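Local structure of zinc chaperone AztD (Citrobacter koseri, 6CMK) at residues H126-W137 and H169-N177; S190-V198 and D209-G217. The protein acts as a periplasmic zinc chaperone that hands one zinc ion directly to the solute-binding protein AztC of the AztABCD zinc transport system. All coordinates share one frame; numbering follows the deposited sequence. Where two conformers were deposited one is given.

Overall arrangement
Both contacts lie in one arc of the beta propeller and follow each other along the chain, contact 1 closing before contact 2 opens, their centres about 16 Å apart. Contact 1 sits nearer the centre of the molecule and joins two successive sheets, the one holding strands 124-130 and 133-138 and the one that begins with strand 172-174. Contact 2 lies in this second sheet, where strand 195-200 pairs with strand 208-211, and then runs out into a loop. The two meet at a zinc ion: His126 and His169 come from contact 1 and His216 from contact 2, so the high-affinity site 1 gathers ligands from three separate parts of the chain.

Contact 1 (H126-W137 and H169-N177); sequences HFVERQGKIAQW and HGVAVPYDN
Trp137 lays one face of its indole on the backbone of Gly170 and Val171: Gly170 C lies 3.5 Å above the ring plane, over its centre, and Gly170 CA makes a CH-pi contact with the five-membered ring. Ala172 CB comes at the indole edge, while Trp137 NE1 gives its hydrogen to His168 O. With CG anti to the backbone N (chi1 -166°), the indole swings beside its own carbonyl carbon. The Arg130 guanidinium has Tyr175 CE1 over one face, the two planes 33° apart, and Pro174 O at its edge. That oxygen takes a hydrogen bond from Arg130 NH1 of 3.0 Å, in the carbonyl plane, which together with Tyr175 helps to set the rotation of the guanidinium. His169 NE2 lies at the edge of the His126 imidazole, near its plane, 3.4 Å from His126 NE2 because both bind one zinc ion; Asp139 holds ND1 of His169.

Between the Trp137 and Arg130 ends Pro174 packs on the face of the hairpin, its CD 3.7 Å from Val128 CG1. Ala135 CB packs against Ala172 CB at 3.9 Å. At the hairpin's type I' turn Lys133 sets NZ 2.8 Å from Asp176 OD1 in a salt bridge, the nitrogen meeting that oxygen from above the carboxylate plane; Gln131 OE1 takes a second bond from the same nitrogen. One water links His126 N to Gly170 O and another joins His126 O to Ala172 N. Side-chain packing of one blade's inner strands on the first strand of the next blade is characteristic of a beta propeller, and here, at one end of the interface, His126 of the hairpin and His169 of the loop before strand 172-174 supply two ligands of high-affinity zinc site 1.

Contact 2 (S190-V198 and D209-G217); sequences SKRPVGARV and DALCPGLHG
Strands 195-198 and 209-211 run antiparallel at 161°, Ala196 and Ala210 forming a hydrogen-bonded pair through two N-H...O bonds of 2.9 Å, Ala196 N to Ala210 O and Ala210 N to Ala196 O; further backbone bonds, Cys212 N to Val194 O and Leu215 N to Pro193 O, tie the adjoining loop segments. At Gly195 the chains close to 4.2 Å between its CA and Leu211 CA, and Gly195 CA lies 3.2 Å from Ala210 O.

Arg197 grips Asp209 side-on, NE reaching OD1 at 2.8 Å and NH2 reaching OD2, both on the syn side but about 34° out of the carboxylate plane; Lys205 also pairs with OD1. Pro193 CG and Leu215 CB touch at 4.1 Å. At the far end the extended Arg192 chain, in one of its two conformers, can lay its guanidinium flat on the His216 ring in an offset stack, planes 2° apart, with NH2 over the ring. Ser260 O holds His216 ND1, while NE2 binds zinc. The arrangement is an antiparallel strand pair at the edge of a propeller blade, whose loop, tied to Cys229 by the Cys212 disulfide, carries His216 to high-affinity zinc site 1.

Contact 1 (H126-W137 and H169-N177)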
ATOM      1  N   HIS B 126     -25.144  -6.902  -0.224  1.00 20.44           N
ATOM      2  CA  HIS B 126     -23.911  -6.197   0.104  1.00 19.26           C
ATOM      3  C   HIS B 126     -22.675  -7.028  -0.201  1.00 17.00           C
ATOM      4  O   HIS B 126     -22.605  -8.223   0.092  1.00 17.52           O
ATOM      5  CB  HIS B 126     -23.912  -5.778   1.570  1.00 22.20           C
ATOM      6  CG  HIS B 126     -24.770  -4.581   1.838  1.00 45.96           C
ATOM      7  ND1 HIS B 126     -24.247  -3.353   2.178  1.00 52.08           N
ATOM      8  CD2 HIS B 126     -26.113  -4.416   1.779  1.00 54.33           C
ATOM      9  CE1 HIS B 126     -25.232  -2.487   2.335  1.00 55.55           C
ATOM     10  NE2 HIS B 126     -26.375  -3.106   2.098  1.00 51.52           N
ATOM     11  N   PHE B 127     -21.700  -6.366  -0.804  1.00 17.52           N
ATOM     12  CA  PHE B 127     -20.412  -6.942  -1.154  1.00 16.64           C
ATOM     13  C   PHE B 127     -19.356  -6.267  -0.293  1.00 16.15           C
ATOM     14  O   PHE B 127     -19.354  -5.040  -0.164  1.00 15.88           O
ATOM     15  CB  PHE B 127     -20.129  -6.720  -2.642  1.00 18.06           C
ATOM     16  CG  PHE B 127     -18.730  -7.054  -3.065  1.00 16.22           C
ATOM     17  CD1 PHE B 127     -17.703  -6.131  -2.922  1.00 16.09           C
ATOM     18  CD2 PHE B 127     -18.449  -8.276  -3.658  1.00 23.63           C
ATOM     19  CE1 PHE B 127     -16.424  -6.444  -3.326  1.00 16.54           C
ATOM     20  CE2 PHE B 127     -17.164  -8.581  -4.070  1.00 21.18           C
ATOM     21  CZ  PHE B 127     -16.157  -7.665  -3.907  1.00 18.73           C
ATOM     22  N   VAL B 128     -18.482  -7.064   0.319  1.00 14.20           N
ATOM     23  CA  VAL B 128     -17.351  -6.539   1.079  1.00 13.54           C
ATOM     24  C   VAL B 128     -16.105  -7.305   0.673  1.00 18.49           C
ATOM     25  O   VAL B 128     -16.084  -8.540   0.726  1.00 17.07           O
ATOM     26  CB  VAL B 128     -17.552  -6.647   2.602  1.00 13.23           C
ATOM     27  CG1 VAL B 128     -16.320  -6.088   3.321  1.00 14.49           C
ATOM     28  CG2 VAL B 128     -18.791  -5.912   3.060  1.00 17.45           C
ATOM     29  N   GLU B 129     -15.062  -6.575   0.293  1.00 15.44           N
ATOM     30  CA  GLU B 129     -13.760  -7.165   0.027  1.00 12.33           C
ATOM     31  C   GLU B 129     -12.706  -6.419   0.827  1.00 14.95           C
ATOM     32  O   GLU B 129     -12.776  -5.193   0.980  1.00 15.50           O
ATOM     33  CB  GLU B 129     -13.428  -7.133  -1.464  1.00 14.03           C
ATOM     34  CG  GLU B 129     -12.099  -7.775  -1.836  1.00 16.91           C
ATOM     35  CD  GLU B 129     -10.922  -6.824  -1.714  1.00 15.73           C
ATOM     36  OE1 GLU B 129     -11.142  -5.592  -1.737  1.00 15.43           O
ATOM     37  OE2 GLU B 129      -9.776  -7.316  -1.633  1.00 16.05           O
ATOM     38  N   ARG B 130     -11.751  -7.163   1.378  1.00 14.50           N
ATOM     39  CA  ARG B 130     -10.607  -6.534   2.024  1.00 14.74           C
ATOM     40  C   ARG B 130      -9.437  -7.499   2.001  1.00 12.17           C
ATOM     41  O   ARG B 130      -9.594  -8.684   2.296  1.00 12.23           O
ATOM     42  CB  ARG B 130     -10.929  -6.102   3.464  1.00 23.31           C
ATOM     43  CG  ARG B 130     -11.642  -7.148   4.317  1.00 24.30           C
ATOM     44  CD  ARG B 130     -12.030  -6.576   5.685  1.00 17.22           C
ATOM     45  NE  ARG B 130     -10.860  -6.098   6.421  1.00 16.64           N
ATOM     46  CZ  ARG B 130      -9.998  -6.879   7.070  1.00 15.44           C
ATOM     47  NH1 ARG B 130     -10.170  -8.180   7.089  1.00 14.31           N
ATOM     48  NH2 ARG B 130      -8.958  -6.353   7.693  1.00 19.85           N
ATOM     49  N   GLN B 131      -8.264  -6.986   1.619  1.00 12.92           N
ATOM     50  CA  GLN B 131      -7.028  -7.777   1.607  1.00 11.65           C
ATOM     51  C   GLN B 131      -7.149  -9.028   0.736  1.00 13.06           C
ATOM     52  O   GLN B 131      -6.450 -10.025   0.954  1.00 12.89           O
ATOM     53  CB  GLN B 131      -6.613  -8.145   3.028  1.00 15.15           C
ATOM     54  CG  GLN B 131      -6.505  -6.933   3.930  1.00 16.47           C
ATOM     55  CD  GLN B 131      -6.155  -7.290   5.352  1.00 15.41           C
ATOM     56  OE1 GLN B 131      -6.577  -8.325   5.881  1.00 16.25           O
ATOM     57  NE2 GLN B 131      -5.387  -6.425   5.987  1.00 13.25           N
ATOM     58  N   GLY B 132      -8.000  -8.967  -0.283  1.00 12.69           N
ATOM     59  CA  GLY B 132      -8.228 -10.085  -1.164  1.00 15.25           C
ATOM     60  C   GLY B 132      -9.320 -11.020  -0.702  1.00 13.67           C
ATOM     61  O   GLY B 132      -9.740 -11.887  -1.478  1.00 17.43           O
ATOM     62  N   LYS B 133      -9.772 -10.888   0.541  1.00 12.20           N
ATOM     63  CA  LYS B 133     -10.873 -11.706   1.041  1.00 11.60           C
ATOM     64  C   LYS B 133     -12.188 -11.075   0.619  1.00 12.51           C
ATOM     65  O   LYS B 133     -12.361  -9.860   0.736  1.00 14.31           O
ATOM     66  CB  LYS B 133     -10.821 -11.810   2.563  1.00 13.44           C
ATOM     67  CG  LYS B 133      -9.519 -12.383   3.127  1.00 15.28           C
ATOM     68  CD  LYS B 133      -9.564 -12.413   4.645  1.00 16.71           C
ATOM     69  CE  LYS B 133      -9.135 -11.071   5.250  1.00 15.29           C
ATOM     70  NZ  LYS B 133      -7.646 -10.935   5.243  1.00 16.31           N
ATOM     71  N   ILE B 134     -13.128 -11.904   0.153  1.00 12.30           N
ATOM     72  CA  ILE B 134     -14.393 -11.425  -0.413  1.00 12.90           C
ATOM     73  C   ILE B 134     -15.541 -12.063   0.352  1.00 14.03           C
ATOM     74  O   ILE B 134     -15.537 -13.273   0.584  1.00 15.24           O
ATOM     75  CB  ILE B 134     -14.518 -11.772  -1.916  1.00 12.77           C
ATOM     76  CG1 ILE B 134     -13.461 -11.048  -2.753  1.00 14.89           C
ATOM     77  CG2 ILE B 134     -15.929 -11.474  -2.450  1.00 16.39           C
ATOM     78  CD1 ILE B 134     -13.139 -11.780  -4.036  1.00 20.06           C
ATOM     79  N   ALA B 135     -16.544 -11.264   0.709  1.00 13.56           N
ATOM     80  CA  ALA B 135     -17.788 -11.788   1.263  1.00 16.19           C
ATOM     81  C   ALA B 135     -18.938 -11.189   0.479  1.00 16.63           C
ATOM     82  O   ALA B 135     -19.105  -9.970   0.471  1.00 17.40           O
ATOM     83  CB  ALA B 135     -17.936 -11.455   2.752  1.00 19.08           C
ATOM     84  N   GLN B 136     -19.729 -12.044  -0.171  1.00 16.48           N
ATOM     85  CA  GLN B 136     -20.909 -11.620  -0.912  1.00 14.80           C
ATOM     86  C   GLN B 136     -22.151 -12.069  -0.149  1.00 16.12           C
ATOM     87  O   GLN B 136     -22.317 -13.264   0.124  1.00 19.48           O
ATOM     88  CB  GLN B 136     -20.898 -12.192  -2.333  1.00 16.20           C
ATOM     89  CG  GLN B 136     -22.154 -11.880  -3.143  1.00 16.87           C
ATOM     90  CD  GLN B 136     -22.275 -10.397  -3.417  1.00 15.67           C
ATOM     91  OE1 GLN B 136     -21.377  -9.795  -4.008  1.00 17.85           O
ATOM     92  NE2 GLN B 136     -23.371  -9.798  -2.983  1.00 17.78           N
ATOM     93  N   TRP B 137     -23.005 -11.111   0.200  1.00 15.49           N
ATOM     94  CA  TRP B 137     -24.273 -11.389   0.861  1.00 19.72           C
ATOM     95  C   TRP B 137     -25.365 -11.679  -0.159  1.00 16.98           C
ATOM     96  O   TRP B 137     -25.393 -11.103  -1.252  1.00 17.57           O
ATOM     97  CB  TRP B 137     -24.692 -10.205   1.728  1.00 21.96           C
ATOM     98  CG  TRP B 137     -25.785 -10.528   2.693  1.00 20.31           C
ATOM     99  CD1 TRP B 137     -27.133 -10.433   2.486  1.00 20.30           C
ATOM    100  CD2 TRP B 137     -25.613 -10.995   4.030  1.00 17.21           C
ATOM    101  NE1 TRP B 137     -27.813 -10.823   3.622  1.00 21.75           N
ATOM    102  CE2 TRP B 137     -26.897 -11.173   4.583  1.00 18.15           C
ATOM    103  CE3 TRP B 137     -24.490 -11.287   4.816  1.00 19.69           C
ATOM    104  CZ2 TRP B 137     -27.090 -11.621   5.884  1.00 21.84           C
ATOM    105  CZ3 TRP B 137     -24.689 -11.741   6.113  1.00 22.38           C
ATOM    106  CH2 TRP B 137     -25.980 -11.894   6.632  1.00 20.54           C
ATOM    107  N   HIS B 169     -31.727  -8.880   4.978  1.00 20.75           N
ATOM    108  CA  HIS B 169     -30.894  -7.855   4.352  1.00 23.20           C
ATOM    109  C   HIS B 169     -29.766  -7.536   5.310  1.00 24.44           C
ATOM    110  O   HIS B 169     -29.903  -6.710   6.215  1.00 25.45           O
ATOM    111  CB  HIS B 169     -31.683  -6.595   4.023  1.00 23.05           C
ATOM    112  CG  HIS B 169     -30.877  -5.578   3.278  1.00 28.79           C
ATOM    113  ND1 HIS B 169     -30.425  -5.788   1.992  1.00 30.73           N
ATOM    114  CD2 HIS B 169     -30.398  -4.368   3.653  1.00 38.83           C
ATOM    115  CE1 HIS B 169     -29.725  -4.740   1.599  1.00 36.32           C
ATOM    116  NE2 HIS B 169     -29.692  -3.865   2.588  1.00 36.19           N
ATOM    117  N   GLY B 170     -28.627  -8.182   5.092  1.00 22.39           N
ATOM    118  CA  GLY B 170     -27.537  -8.090   6.029  1.00 22.51           C
ATOM    119  C   GLY B 170     -26.206  -7.792   5.379  1.00 19.70           C
ATOM    120  O   GLY B 170     -26.142  -7.296   4.246  1.00 19.62           O
ATOM    121  N   VAL B 171     -25.133  -8.087   6.107  1.00 18.96           N
ATOM    122  CA  VAL B 171     -23.786  -7.839   5.625  1.00 15.17           C
ATOM    123  C   VAL B 171     -22.847  -8.837   6.281  1.00 16.64           C
ATOM    124  O   VAL B 171     -23.023  -9.214   7.442  1.00 17.26           O
ATOM    125  CB  VAL B 171     -23.368  -6.377   5.909  1.00 17.28           C
ATOM    126  CG1 VAL B 171     -23.492  -6.068   7.391  1.00 20.03           C
ATOM    127  CG2 VAL B 171     -21.951  -6.110   5.400  1.00 18.17           C
ATOM    128  N   ALA B 172     -21.836  -9.256   5.522  1.00 15.93           N
ATOM    129  CA  ALA B 172     -20.785 -10.136   5.999  1.00 15.50           C
ATOM    130  C   ALA B 172     -19.448  -9.472   5.726  1.00 13.73           C
ATOM    131  O   ALA B 172     -19.208  -8.991   4.614  1.00 15.32           O
ATOM    132  CB  ALA B 172     -20.833 -11.500   5.307  1.00 17.00           C
ATOM    133  N   VAL B 173     -18.578  -9.476   6.725  1.00 16.67           N
ATOM    134  CA  VAL B 173     -17.265  -8.860   6.622  1.00 14.12           C
ATOM    135  C   VAL B 173     -16.226  -9.972   6.741  1.00 14.26           C
ATOM    136  O   VAL B 173     -16.218 -10.703   7.738  1.00 16.09           O
ATOM    137  CB  VAL B 173     -17.050  -7.793   7.705  1.00 12.71           C
ATOM    138  CG1 VAL B 173     -15.732  -7.076   7.467  1.00 14.19           C
ATOM    139  CG2 VAL B 173     -18.211  -6.810   7.720  1.00 19.62           C
ATOM    140  N   PRO B 174     -15.328 -10.149   5.747  1.00 13.91           N
ATOM    141  CA  PRO B 174     -14.415 -11.295   5.783  1.00 15.25           C
ATOM    142  C   PRO B 174     -13.127 -11.014   6.545  1.00 12.62           C
ATOM    143  O   PRO B 174     -12.492  -9.967   6.353  1.00 14.57           O
ATOM    144  CB  PRO B 174     -14.154 -11.557   4.299  1.00 14.27           C
ATOM    145  CG  PRO B 174     -14.177 -10.187   3.683  1.00 14.06           C
ATOM    146  CD  PRO B 174     -15.190  -9.384   4.488  1.00 13.60           C
ATOM    147  N   TYR B 175     -12.755 -11.941   7.418  1.00 14.63           N
ATOM    148  CA  TYR B 175     -11.538 -11.884   8.228  1.00 13.52           C
ATOM    149  C   TYR B 175     -10.719 -13.156   8.012  1.00 14.74           C
ATOM    150  O   TYR B 175     -11.106 -14.048   7.262  1.00 15.06           O
ATOM    151  CB  TYR B 175     -11.897 -11.654   9.704  1.00 15.01           C
ATOM    152  CG  TYR B 175     -12.328 -10.226   9.890  1.00 12.42           C
ATOM    153  CD1 TYR B 175     -11.387  -9.221   9.969  1.00 12.61           C
ATOM    154  CD2 TYR B 175     -13.667  -9.870   9.869  1.00 14.15           C
ATOM    155  CE1 TYR B 175     -11.746  -7.913  10.080  1.00 17.29           C
ATOM    156  CE2 TYR B 175     -14.038  -8.555   9.977  1.00 13.77           C
ATOM    157  CZ  TYR B 175     -13.069  -7.572  10.078  1.00 14.23           C
ATOM    158  OH  TYR B 175     -13.414  -6.243  10.165  1.00 14.83           O
ATOM    159  N   ASP B 176      -9.544 -13.214   8.636  1.00 16.79           N
ATOM    160  CA  ASP B 176      -8.701 -14.402   8.541  1.00 15.93           C
ATOM    161  C   ASP B 176      -9.296 -15.483   9.423  1.00 13.03           C
ATOM    162  O   ASP B 176      -9.303 -15.351  10.650  1.00 16.27           O
ATOM    163  CB  ASP B 176      -7.277 -14.096   8.974  1.00 13.13           C
ATOM    164  CG  ASP B 176      -6.621 -13.056   8.109  1.00 15.69           C
ATOM    165  OD1 ASP B 176      -6.897 -13.038   6.889  1.00 16.15           O
ATOM    166  OD2 ASP B 176      -5.819 -12.263   8.660  1.00 18.68           O
ATOM    167  N   ASN B 177      -9.810 -16.537   8.797  1.00 14.65           N
ATOM    168  CA  ASN B 177     -10.366 -17.708   9.472  1.00 18.90           C
ATOM    169  C   ASN B 177     -11.676 -17.409  10.190  1.00 17.73           C
ATOM    170  O   ASN B 177     -12.178 -18.283  10.925  1.00 17.17           O
ATOM    171  CB  ASN B 177      -9.351 -18.292  10.459  1.00 19.91           C
ATOM    172  CG  ASN B 177      -8.025 -18.613   9.796  1.00 20.61           C
ATOM    173  OD1 ASN B 177      -7.987 -19.295   8.782  1.00 32.02           O
ATOM    174  ND2 ASN B 177      -6.937 -18.083  10.346  1.00 27.92           N
TER
HETATM  175  O   HOH W   1     -21.334  -8.794   2.590  1.00 19.51           O
HETATM  176  O   HOH W   2     -27.367  -7.192   1.692  1.00 20.55           O
HETATM  177  O   HOH W   3      -4.882 -10.198   7.379  1.00 16.84           O

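Contact 2 (S190-V198 and D209-G217)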
ATOM      1  N   SER B 190     -37.569 -10.079   8.209  1.00 32.86           N
ATOM      2  CA  SER B 190     -37.687  -9.041   7.193  1.00 29.87           C
ATOM      3  C   SER B 190     -37.377  -7.656   7.734  1.00 31.07           C
ATOM      4  O   SER B 190     -37.217  -6.721   6.942  1.00 31.93           O
ATOM      5  CB  SER B 190     -39.098  -9.045   6.598  1.00 34.82           C
ATOM      6  OG  SER B 190     -40.046  -8.627   7.565  1.00 39.61           O
ATOM      7  N   LYS B 191     -37.315  -7.499   9.052  1.00 33.90           N
ATOM      8  CA  LYS B 191     -36.870  -6.254   9.651  1.00 30.95           C
ATOM      9  C   LYS B 191     -35.357  -6.146   9.546  1.00 29.79           C
ATOM     10  O   LYS B 191     -34.663  -7.083   9.144  1.00 25.69           O
ATOM     11  CB  LYS B 191     -37.308  -6.180  11.110  1.00 33.95           C
ATOM     12  CG  LYS B 191     -38.813  -6.249  11.279  1.00 44.55           C
ATOM     13  CD  LYS B 191     -39.280  -5.400  12.445  1.00 59.80           C
ATOM     14  CE  LYS B 191     -40.774  -5.156  12.380  1.00 77.45           C
ATOM     15  NZ  LYS B 191     -41.485  -5.790  13.517  1.00 85.20           N
ATOM     16  N   ARG B 192     -34.834  -4.977   9.906  0.57 25.97           N
ATOM     17  CA  ARG B 192     -33.394  -4.810   9.892  0.57 26.45           C
ATOM     18  C   ARG B 192     -32.761  -5.757  10.911  0.57 22.26           C
ATOM     19  O   ARG B 192     -33.400  -6.160  11.887  0.57 25.26           O
ATOM     20  CB  ARG B 192     -33.008  -3.359  10.185  0.57 29.22           C
ATOM     21  CG  ARG B 192     -33.050  -2.461   8.950  0.57 29.72           C
ATOM     22  CD  ARG B 192     -32.656  -1.009   9.233  0.57 35.22           C
ATOM     23  NE  ARG B 192     -32.535  -0.243   7.991  0.57 37.21           N
ATOM     24  CZ  ARG B 192     -32.164   1.032   7.912  0.57 32.83           C
ATOM     25  NH1 ARG B 192     -31.871   1.718   9.005  0.57 25.21           N
ATOM     26  NH2 ARG B 192     -32.087   1.626   6.729  0.57 45.55           N
ATOM     27  N   PRO B 193     -31.514  -6.154  10.689  1.00 22.70           N
ATOM     28  CA  PRO B 193     -30.829  -7.002  11.669  1.00 19.86           C
ATOM     29  C   PRO B 193     -30.608  -6.252  12.977  1.00 24.16           C
ATOM     30  O   PRO B 193     -30.707  -5.026  13.056  1.00 23.61           O
ATOM     31  CB  PRO B 193     -29.512  -7.371  10.976  1.00 21.65           C
ATOM     32  CG  PRO B 193     -29.353  -6.385   9.859  1.00 22.87           C
ATOM     33  CD  PRO B 193     -30.722  -5.948   9.466  1.00 26.68           C
ATOM     34  N   VAL B 194     -30.304  -7.021  14.023  1.00 23.40           N
ATOM     35  CA  VAL B 194     -30.306  -6.526  15.394  1.00 25.59           C
ATOM     36  C   VAL B 194     -28.912  -6.426  15.978  1.00 29.20           C
ATOM     37  O   VAL B 194     -28.764  -6.009  17.137  1.00 27.99           O
ATOM     38  CB  VAL B 194     -31.200  -7.398  16.296  1.00 25.86           C
ATOM     39  CG1 VAL B 194     -32.626  -7.392  15.777  1.00 27.97           C
ATOM     40  CG2 VAL B 194     -30.675  -8.820  16.362  1.00 26.36           C
ATOM     41  N   GLY B 195     -27.887  -6.785  15.215  1.00 25.31           N
ATOM     42  CA  GLY B 195     -26.524  -6.725  15.701  1.00 23.77           C
ATOM     43  C   GLY B 195     -25.626  -7.510  14.769  1.00 21.48           C
ATOM     44  O   GLY B 195     -26.013  -7.826  13.642  1.00 19.63           O
ATOM     45  N   ALA B 196     -24.432  -7.833  15.261  1.00 21.34           N
ATOM     46  CA  ALA B 196     -23.453  -8.576  14.484  1.00 19.31           C
ATOM     47  C   ALA B 196     -22.728  -9.536  15.409  1.00 19.36           C
ATOM     48  O   ALA B 196     -22.672  -9.332  16.623  1.00 25.35           O
ATOM     49  CB  ALA B 196     -22.440  -7.655  13.799  1.00 18.95           C
ATOM     50  N   ARG B 197     -22.151 -10.580  14.819  1.00 21.99           N
ATOM     51  CA  ARG B 197     -21.381 -11.533  15.599  1.00 18.24           C
ATOM     52  C   ARG B 197     -20.213 -12.066  14.787  1.00 22.04           C
ATOM     53  O   ARG B 197     -20.242 -12.095  13.553  1.00 17.76           O
ATOM     54  CB  ARG B 197     -22.242 -12.709  16.076  1.00 22.36           C
ATOM     55  CG  ARG B 197     -22.835 -13.567  14.966  1.00 22.42           C
ATOM     56  CD  ARG B 197     -23.435 -14.854  15.539  1.00 24.28           C
ATOM     57  NE  ARG B 197     -24.549 -14.606  16.449  1.00 23.83           N
ATOM     58  CZ  ARG B 197     -25.836 -14.822  16.170  1.00 26.54           C
ATOM     59  NH1 ARG B 197     -26.213 -15.302  14.994  1.00 29.42           N
ATOM     60  NH2 ARG B 197     -26.762 -14.561  17.086  1.00 28.80           N
ATOM     61  N   VAL B 198     -19.189 -12.501  15.506  1.00 16.62           N
ATOM     62  CA  VAL B 198     -18.080 -13.235  14.909  1.00 17.97           C
ATOM     63  C   VAL B 198     -18.504 -14.685  14.723  1.00 21.20           C
ATOM     64  O   VAL B 198     -19.099 -15.286  15.625  1.00 20.06           O
ATOM     65  CB  VAL B 198     -16.830 -13.135  15.799  1.00 18.80           C
ATOM     66  CG1 VAL B 198     -15.679 -13.934  15.197  1.00 20.09           C
ATOM     67  CG2 VAL B 198     -16.425 -11.673  16.010  1.00 23.18           C
ATOM     68  N   ASP B 209     -22.561 -11.929  21.094  1.00 33.00           N
ATOM     69  CA  ASP B 209     -23.221 -11.069  20.123  1.00 28.95           C
ATOM     70  C   ASP B 209     -22.980  -9.604  20.458  1.00 27.51           C
ATOM     71  O   ASP B 209     -23.056  -9.192  21.617  1.00 28.21           O
ATOM     72  CB  ASP B 209     -24.727 -11.348  20.101  1.00 28.18           C
ATOM     73  CG  ASP B 209     -25.064 -12.685  19.484  1.00 32.39           C
ATOM     74  OD1 ASP B 209     -24.168 -13.307  18.882  1.00 31.88           O
ATOM     75  OD2 ASP B 209     -26.234 -13.116  19.603  1.00 28.53           O
ATOM     76  N   ALA B 210     -22.697  -8.815  19.431  1.00 24.17           N
ATOM     77  CA  ALA B 210     -22.627  -7.366  19.559  1.00 20.10           C
ATOM     78  C   ALA B 210     -23.966  -6.788  19.120  1.00 22.59           C
ATOM     79  O   ALA B 210     -24.234  -6.684  17.919  1.00 28.32           O
ATOM     80  CB  ALA B 210     -21.484  -6.807  18.719  1.00 24.86           C
ATOM     81  N   LEU B 211     -24.792  -6.392  20.089  1.00 22.92           N
ATOM     82  CA  LEU B 211     -26.091  -5.818  19.770  1.00 25.31           C
ATOM     83  C   LEU B 211     -25.930  -4.420  19.189  1.00 32.70           C
ATOM     84  O   LEU B 211     -25.123  -3.615  19.663  1.00 28.31           O
ATOM     85  CB  LEU B 211     -26.986  -5.768  21.012  1.00 29.73           C
ATOM     86  CG  LEU B 211     -28.024  -6.885  21.158  1.00 47.37           C
ATOM     87  CD1 LEU B 211     -27.359  -8.239  21.211  1.00 36.25           C
ATOM     88  CD2 LEU B 211     -28.867  -6.679  22.402  1.00 55.30           C
ATOM     89  N   CYS B 212     -26.710  -4.139  18.155  1.00 29.97           N
ATOM     90  CA  CYS B 212     -26.704  -2.859  17.462  1.00 30.88           C
ATOM     91  C   CYS B 212     -28.028  -2.778  16.711  1.00 27.48           C
ATOM     92  O   CYS B 212     -28.112  -3.186  15.544  1.00 28.74           O
ATOM     93  CB  CYS B 212     -25.504  -2.736  16.517  1.00 27.31           C
ATOM     94  SG  CYS B 212     -24.817  -1.045  16.330  1.00 29.09           S
ATOM     95  N   PRO B 213     -29.086  -2.291  17.356  1.00 25.30           N
ATOM     96  CA  PRO B 213     -30.421  -2.356  16.743  1.00 22.97           C
ATOM     97  C   PRO B 213     -30.492  -1.588  15.433  1.00 27.22           C
ATOM     98  O   PRO B 213     -29.940  -0.496  15.302  1.00 28.49           O
ATOM     99  CB  PRO B 213     -31.332  -1.731  17.807  1.00 28.18           C
ATOM    100  CG  PRO B 213     -30.432  -0.988  18.728  1.00 35.21           C
ATOM    101  CD  PRO B 213     -29.113  -1.681  18.694  1.00 30.32           C
ATOM    102  N   GLY B 214     -31.185  -2.171  14.460  1.00 24.07           N
ATOM    103  CA  GLY B 214     -31.393  -1.498  13.194  1.00 27.42           C
ATOM    104  C   GLY B 214     -30.118  -1.399  12.389  1.00 27.12           C
ATOM    105  O   GLY B 214     -29.856  -0.361  11.771  1.00 24.06           O
ATOM    106  N   LEU B 215     -29.307  -2.450  12.399  1.00 18.24           N
ATOM    107  CA  LEU B 215     -28.014  -2.405  11.728  1.00 18.83           C
ATOM    108  C   LEU B 215     -28.182  -2.288  10.219  1.00 21.53           C
ATOM    109  O   LEU B 215     -28.891  -3.084   9.592  1.00 22.16           O
ATOM    110  CB  LEU B 215     -27.220  -3.657  12.080  1.00 19.06           C
ATOM    111  CG  LEU B 215     -25.742  -3.672  11.690  1.00 20.68           C
ATOM    112  CD1 LEU B 215     -24.964  -4.521  12.684  1.00 24.51           C
ATOM    113  CD2 LEU B 215     -25.566  -4.211  10.277  1.00 26.97           C
ATOM    114  N   HIS B 216     -27.518  -1.288   9.636  1.00 20.66           N
ATOM    115  CA  HIS B 216     -27.497  -1.088   8.194  1.00 18.08           C
ATOM    116  C   HIS B 216     -26.448  -0.035   7.871  1.00 23.28           C
ATOM    117  O   HIS B 216     -26.430   1.031   8.496  1.00 23.54           O
ATOM    118  CB  HIS B 216     -28.861  -0.646   7.655  1.00 23.38           C
ATOM    119  CG  HIS B 216     -28.932  -0.613   6.163  1.00 45.80           C
ATOM    120  ND1 HIS B 216     -28.653   0.521   5.429  1.00 49.23           N
ATOM    121  CD2 HIS B 216     -29.242  -1.576   5.264  1.00 58.64           C
ATOM    122  CE1 HIS B 216     -28.792   0.255   4.143  1.00 52.57           C
ATOM    123  NE2 HIS B 216     -29.149  -1.011   4.016  1.00 56.55           N
ATOM    124  N   GLY B 217     -25.577  -0.323   6.919  1.00 21.72           N
ATOM    125  CA  GLY B 217     -24.469   0.557   6.576  1.00 18.40           C
ATOM    126  C   GLY B 217     -23.146  -0.076   6.957  1.00 17.64           C
ATOM    127  O   GLY B 217     -22.990  -0.618   8.056  1.00 18.39           O
TER